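PDB 3QO6: protease Do-like 1, chloroplastic from Arabidopsis thaliana, which acts as a serine endopeptidase of the HtrA type in the chloroplast, is required at high temperature and may degrade damaged proteins. Local coordinates for residues I303-V315 and K323-D335. Sequence-based numbering, arbitrary orientation.
Sequences ILDQCKVGDEVTV and KEKISVTLEPKPD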
loop_
_atom_site.group_PDB
_atom_site.type_symbol
_atom_site.label_atom_id
_atom_site.label_comp_id
_atom_site.label_asym_id
_atom_site.label_seq_id
_atom_site.Cartn_x
_atom_site.Cartn_y
_atom_site.Cartn_z
ATOM N N ILE B 303 29.522 -26.054 12.384
ATOM C CA ILE B 303 30.481 -26.878 13.086
ATOM C C ILE B 303 29.859 -27.741 14.188
ATOM O O ILE B 303 30.189 -28.914 14.296
ATOM C CB ILE B 303 31.614 -26.013 13.641
ATOM C CG1 ILE B 303 32.875 -26.847 13.773
ATOM C CG2 ILE B 303 31.236 -25.469 14.982
ATOM C CD1 ILE B 303 33.225 -27.614 12.509
ATOM N N LEU B 304 28.962 -27.190 15.002
ATOM C CA LEU B 304 28.326 -27.995 16.046
ATOM C C LEU B 304 27.399 -29.027 15.438
ATOM O O LEU B 304 27.090 -30.036 16.058
ATOM C CB LEU B 304 27.500 -27.142 16.996
ATOM C CG LEU B 304 28.127 -26.711 18.318
ATOM C CD1 LEU B 304 29.234 -25.700 18.080
ATOM C CD2 LEU B 304 27.035 -26.108 19.179
ATOM N N ASP B 305 26.944 -28.763 14.226
ATOM C CA ASP B 305 26.051 -29.677 13.537
ATOM C C ASP B 305 26.723 -31.033 13.395
ATOM O O ASP B 305 26.071 -32.038 13.120
ATOM C CB ASP B 305 25.740 -29.142 12.147
ATOM C CG ASP B 305 24.376 -29.569 11.655
ATOM O OD1 ASP B 305 24.242 -29.765 10.424
ATOM O OD2 ASP B 305 23.444 -29.693 12.495
ATOM N N GLN B 306 28.036 -31.053 13.578
ATOM C CA GLN B 306 28.811 -32.270 13.436
ATOM C C GLN B 306 29.067 -32.964 14.752
ATOM O O GLN B 306 29.597 -34.072 14.783
ATOM C CB GLN B 306 30.148 -31.942 12.776
ATOM C CG GLN B 306 30.022 -31.446 11.340
ATOM C CD GLN B 306 29.667 -32.567 10.375
ATOM O OE1 GLN B 306 30.549 -33.296 9.906
ATOM N NE2 GLN B 306 28.366 -32.724 10.089
ATOM N N CYS B 307 28.694 -32.327 15.850
ATOM C CA CYS B 307 28.944 -32.937 17.137
ATOM C C CYS B 307 27.762 -33.703 17.652
ATOM O O CYS B 307 26.648 -33.579 17.134
ATOM C CB CYS B 307 29.357 -31.875 18.132
ATOM S SG CYS B 307 30.701 -30.917 17.449
ATOM N N LYS B 308 28.023 -34.515 18.669
ATOM C CA LYS B 308 26.997 -35.329 19.292
ATOM C C LYS B 308 26.991 -35.087 20.802
ATOM O O LYS B 308 28.013 -34.723 21.377
ATOM C CB LYS B 308 27.251 -36.802 18.949
ATOM C CG LYS B 308 28.725 -37.174 18.738
ATOM C CD LYS B 308 28.866 -38.597 18.171
ATOM C CE LYS B 308 30.319 -39.108 18.163
ATOM N NZ LYS B 308 31.227 -38.352 17.253
ATOM N N VAL B 309 25.839 -35.258 21.442
ATOM C CA VAL B 309 25.761 -35.033 22.878
ATOM C C VAL B 309 26.913 -35.708 23.580
ATOM O O VAL B 309 27.240 -36.846 23.276
ATOM C CB VAL B 309 24.472 -35.578 23.470
ATOM C CG1 VAL B 309 24.485 -35.403 24.969
ATOM C CG2 VAL B 309 23.293 -34.850 22.873
ATOM N N GLY B 310 27.541 -35.005 24.511
ATOM C CA GLY B 310 28.652 -35.594 25.229
ATOM C C GLY B 310 30.041 -35.263 24.707
ATOM O O GLY B 310 30.995 -35.358 25.466
ATOM N N ASP B 311 30.176 -34.882 23.439
ATOM C CA ASP B 311 31.497 -34.543 22.890
ATOM C C ASP B 311 32.181 -33.427 23.680
ATOM O O ASP B 311 31.546 -32.439 24.063
ATOM C CB ASP B 311 31.380 -34.091 21.431
ATOM C CG ASP B 311 31.111 -35.237 20.477
ATOM O OD1 ASP B 311 30.762 -36.345 20.942
ATOM O OD2 ASP B 311 31.237 -35.027 19.254
ATOM N N GLU B 312 33.471 -33.577 23.943
ATOM C CA GLU B 312 34.156 -32.521 24.658
ATOM C C GLU B 312 34.830 -31.647 23.614
ATOM O O GLU B 312 35.917 -31.939 23.132
ATOM C CB GLU B 312 35.196 -33.062 25.627
ATOM C CG GLU B 312 35.717 -31.952 26.532
ATOM C CD GLU B 312 37.004 -32.305 27.246
ATOM O OE1 GLU B 312 37.974 -32.677 26.548
ATOM O OE2 GLU B 312 37.047 -32.193 28.494
ATOM N N VAL B 313 34.154 -30.570 23.259
ATOM C CA VAL B 313 34.653 -29.646 22.265
ATOM C C VAL B 313 35.555 -28.581 22.869
ATOM O O VAL B 313 35.257 -28.014 23.929
ATOM C CB VAL B 313 33.482 -28.989 21.559
ATOM C CG1 VAL B 313 33.931 -27.744 20.870
ATOM C CG2 VAL B 313 32.886 -29.965 20.572
ATOM N N THR B 314 36.669 -28.317 22.191
ATOM C CA THR B 314 37.614 -27.312 22.656
ATOM C C THR B 314 37.369 -26.017 21.876
ATOM O O THR B 314 37.562 -25.950 20.662
ATOM C CB THR B 314 39.100 -27.817 22.512
ATOM O OG1 THR B 314 40.001 -26.703 22.512
ATOM C CG2 THR B 314 39.287 -28.616 21.246
ATOM N N VAL B 315 36.921 -24.995 22.595
ATOM C CA VAL B 315 36.622 -23.714 21.982
ATOM C C VAL B 315 37.586 -22.602 22.364
ATOM O O VAL B 315 37.945 -22.420 23.527
ATOM C CB VAL B 315 35.159 -23.242 22.317
ATOM C CG1 VAL B 315 34.215 -24.435 22.326
ATOM C CG2 VAL B 315 35.110 -22.534 23.653
ATOM N N LYS B 323 43.946 -14.127 23.866
ATOM C CA LYS B 323 43.262 -15.336 23.449
ATOM C C LYS B 323 42.971 -16.277 24.618
ATOM O O LYS B 323 43.296 -15.982 25.772
ATOM C CB LYS B 323 44.066 -16.061 22.371
ATOM C CG LYS B 323 43.215 -16.502 21.178
ATOM C CD LYS B 323 42.304 -15.359 20.711
ATOM C CE LYS B 323 41.485 -15.707 19.473
ATOM N NZ LYS B 323 42.272 -15.635 18.205
ATOM N N GLU B 324 42.332 -17.400 24.303
ATOM C CA GLU B 324 41.950 -18.422 25.280
ATOM C C GLU B 324 41.673 -19.731 24.573
ATOM O O GLU B 324 41.707 -19.829 23.343
ATOM C CB GLU B 324 40.672 -18.037 26.014
ATOM C CG GLU B 324 40.825 -16.948 27.033
ATOM C CD GLU B 324 41.499 -17.434 28.278
ATOM O OE1 GLU B 324 41.004 -18.416 28.876
ATOM O OE2 GLU B 324 42.520 -16.825 28.658
ATOM N N LYS B 325 41.357 -20.730 25.375
ATOM C CA LYS B 325 41.064 -22.059 24.882
ATOM C C LYS B 325 40.264 -22.609 26.043
ATOM O O LYS B 325 40.681 -22.462 27.185
ATOM C CB LYS B 325 42.380 -22.817 24.688
ATOM C CG LYS B 325 42.291 -24.177 24.015
ATOM C CD LYS B 325 43.706 -24.715 23.701
ATOM C CE LYS B 325 43.675 -26.149 23.161
ATOM N NZ LYS B 325 44.924 -26.512 22.438
ATOM N N ILE B 326 39.099 -23.186 25.771
ATOM C CA ILE B 326 38.260 -23.730 26.839
ATOM C C ILE B 326 37.579 -25.002 26.373
ATOM O O ILE B 326 37.045 -25.074 25.267
ATOM C CB ILE B 326 37.189 -22.702 27.290
ATOM C CG1 ILE B 326 37.888 -21.444 27.806
ATOM C CG2 ILE B 326 36.295 -23.296 28.377
ATOM C CD1 ILE B 326 36.973 -20.410 28.384
ATOM N N SER B 327 37.622 -26.030 27.197
ATOM C CA SER B 327 36.969 -27.248 26.794
ATOM C C SER B 327 35.559 -27.262 27.351
ATOM O O SER B 327 35.328 -27.027 28.541
ATOM C CB SER B 327 37.763 -28.477 27.254
ATOM O OG SER B 327 38.628 -28.934 26.221
ATOM N N VAL B 328 34.607 -27.511 26.465
ATOM C CA VAL B 328 33.219 -27.572 26.866
ATOM C C VAL B 328 32.653 -28.905 26.424
ATOM O O VAL B 328 32.896 -29.344 25.303
ATOM C CB VAL B 328 32.410 -26.453 26.204
ATOM C CG1 VAL B 328 30.999 -26.420 26.769
ATOM C CG2 VAL B 328 33.096 -25.127 26.436
ATOM N N THR B 329 31.931 -29.572 27.313
ATOM C CA THR B 329 31.307 -30.840 26.940
ATOM C C THR B 329 29.829 -30.555 26.670
ATOM O O THR B 329 29.075 -30.129 27.554
ATOM C CB THR B 329 31.444 -31.929 28.037
ATOM O OG1 THR B 329 31.980 -31.355 29.232
ATOM C CG2 THR B 329 32.367 -33.033 27.565
ATOM N N LEU B 330 29.432 -30.792 25.429
ATOM C CA LEU B 330 28.075 -30.524 25.011
ATOM C C LEU B 330 27.011 -31.389 25.658
ATOM O O LEU B 330 27.123 -32.611 25.677
ATOM C CB LEU B 330 27.985 -30.627 23.481
ATOM C CG LEU B 330 28.804 -29.605 22.689
ATOM C CD1 LEU B 330 30.166 -30.140 22.455
ATOM C CD2 LEU B 330 28.146 -29.346 21.367
ATOM N N GLU B 331 25.973 -30.746 26.180
ATOM C CA GLU B 331 24.863 -31.448 26.813
ATOM C C GLU B 331 23.610 -31.297 25.976
ATOM O O GLU B 331 23.476 -30.345 25.205
ATOM C CB GLU B 331 24.572 -30.862 28.185
ATOM C CG GLU B 331 25.757 -30.838 29.097
ATOM C CD GLU B 331 25.549 -29.875 30.239
ATOM O OE1 GLU B 331 26.483 -29.697 31.044
ATOM O OE2 GLU B 331 24.445 -29.292 30.330
ATOM N N PRO B 332 22.658 -32.228 26.133
ATOM C CA PRO B 332 21.411 -32.148 25.368
ATOM C C PRO B 332 20.681 -30.851 25.657
ATOM O O PRO B 332 20.779 -30.309 26.750
ATOM C CB PRO B 332 20.626 -33.375 25.844
ATOM C CG PRO B 332 21.138 -33.597 27.228
ATOM C CD PRO B 332 22.626 -33.365 27.065
ATOM N N LYS B 333 19.954 -30.358 24.662
ATOM C CA LYS B 333 19.186 -29.124 24.787
ATOM C C LYS B 333 18.001 -29.437 25.705
ATOM O O LYS B 333 17.311 -30.438 25.483
ATOM C CB LYS B 333 18.707 -28.721 23.386
ATOM C CG LYS B 333 17.725 -27.556 23.275
ATOM C CD LYS B 333 16.966 -27.688 21.941
ATOM C CE LYS B 333 15.880 -26.627 21.712
ATOM N NZ LYS B 333 16.450 -25.266 21.490
ATOM N N PRO B 334 17.761 -28.602 26.749
ATOM C CA PRO B 334 16.658 -28.799 27.693
ATOM C C PRO B 334 15.374 -28.989 26.951
ATOM O O PRO B 334 15.137 -28.327 25.959
ATOM C CB PRO B 334 16.651 -27.516 28.505
ATOM C CG PRO B 334 18.080 -27.131 28.540
ATOM C CD PRO B 334 18.529 -27.398 27.109
ATOM N N ASP B 335 14.558 -29.912 27.443
ATOM C CA ASP B 335 13.279 -30.250 26.853
ATOM C C ASP B 335 12.209 -29.274 27.283
ATOM O O ASP B 335 12.482 -28.319 28.000
ATOM C CB ASP B 335 12.875 -31.653 27.290
ATOM C CG ASP B 335 12.533 -32.550 26.121
ATOM O OD1 ASP B 335 11.500 -32.306 25.450
ATOM O OD2 ASP B 335 13.305 -33.502 25.871
HETATM O O HOH W 1 34.750 -30.004 29.425
#
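Leu330 parts its two methyls between Val313 and Leu304, an example of how one branched side chain can tie a beta hairpin to a neighbouring helix. CD1 of Leu330 meets Val313 CG2 at 3.3 Å, whereas its CD2 reaches Leu304 CG of helix 297-304, 4.0 Å away, and lies near Cys307 CB. With CG set anti to its own carbonyl carbon (chi1 -64°), the branch point places one methyl against the valine and the other against the helix, and Pro233 of strand 233-234 adds to its surroundings. The backbone of the same residue is bonded twice: Leu330 N donates to Asp311 O, and Leu330 O accepts from Gly310 N, a residue of the type II turn Lys308 to Asp311, at 2.7 Å. Farther out, Val309 CG1 stands 3.5 Å from Pro332 CD, the valine crossing the proline ring at about a right angle.

Along the strands proper, 312-315 and 326-329 run antiparallel, with Val313–Val328 and Val315–Ile326 as the hydrogen-bonded pairs. The bond from Val328 N to Val313 O is almost straight (176°); its return partner, Val313 N to Val328 O, is weak. Val315 and Val328 bring their CG2 methyls together on the face that also carries Val313, and Val289 of strand 285-289 touches both Val313 and Val315. The other face is polar and more open. There Glu312 stretches out, CG anti to the backbone N (chi1 -170°), its CB 3.4 Å from Thr329 CG2; its carboxylate lies near Ser327 OG without a hydrogen bond to it. A water touches Thr329 OG1 at 3.1 Å and makes weaker bonds to Glu312 OE2 and Ser327 O. This two-faced antiparallel hairpin, strands 312-318 and 326-332, closes the C-terminal end of the PDZ domain, and Leu330 packs it against the helix before it.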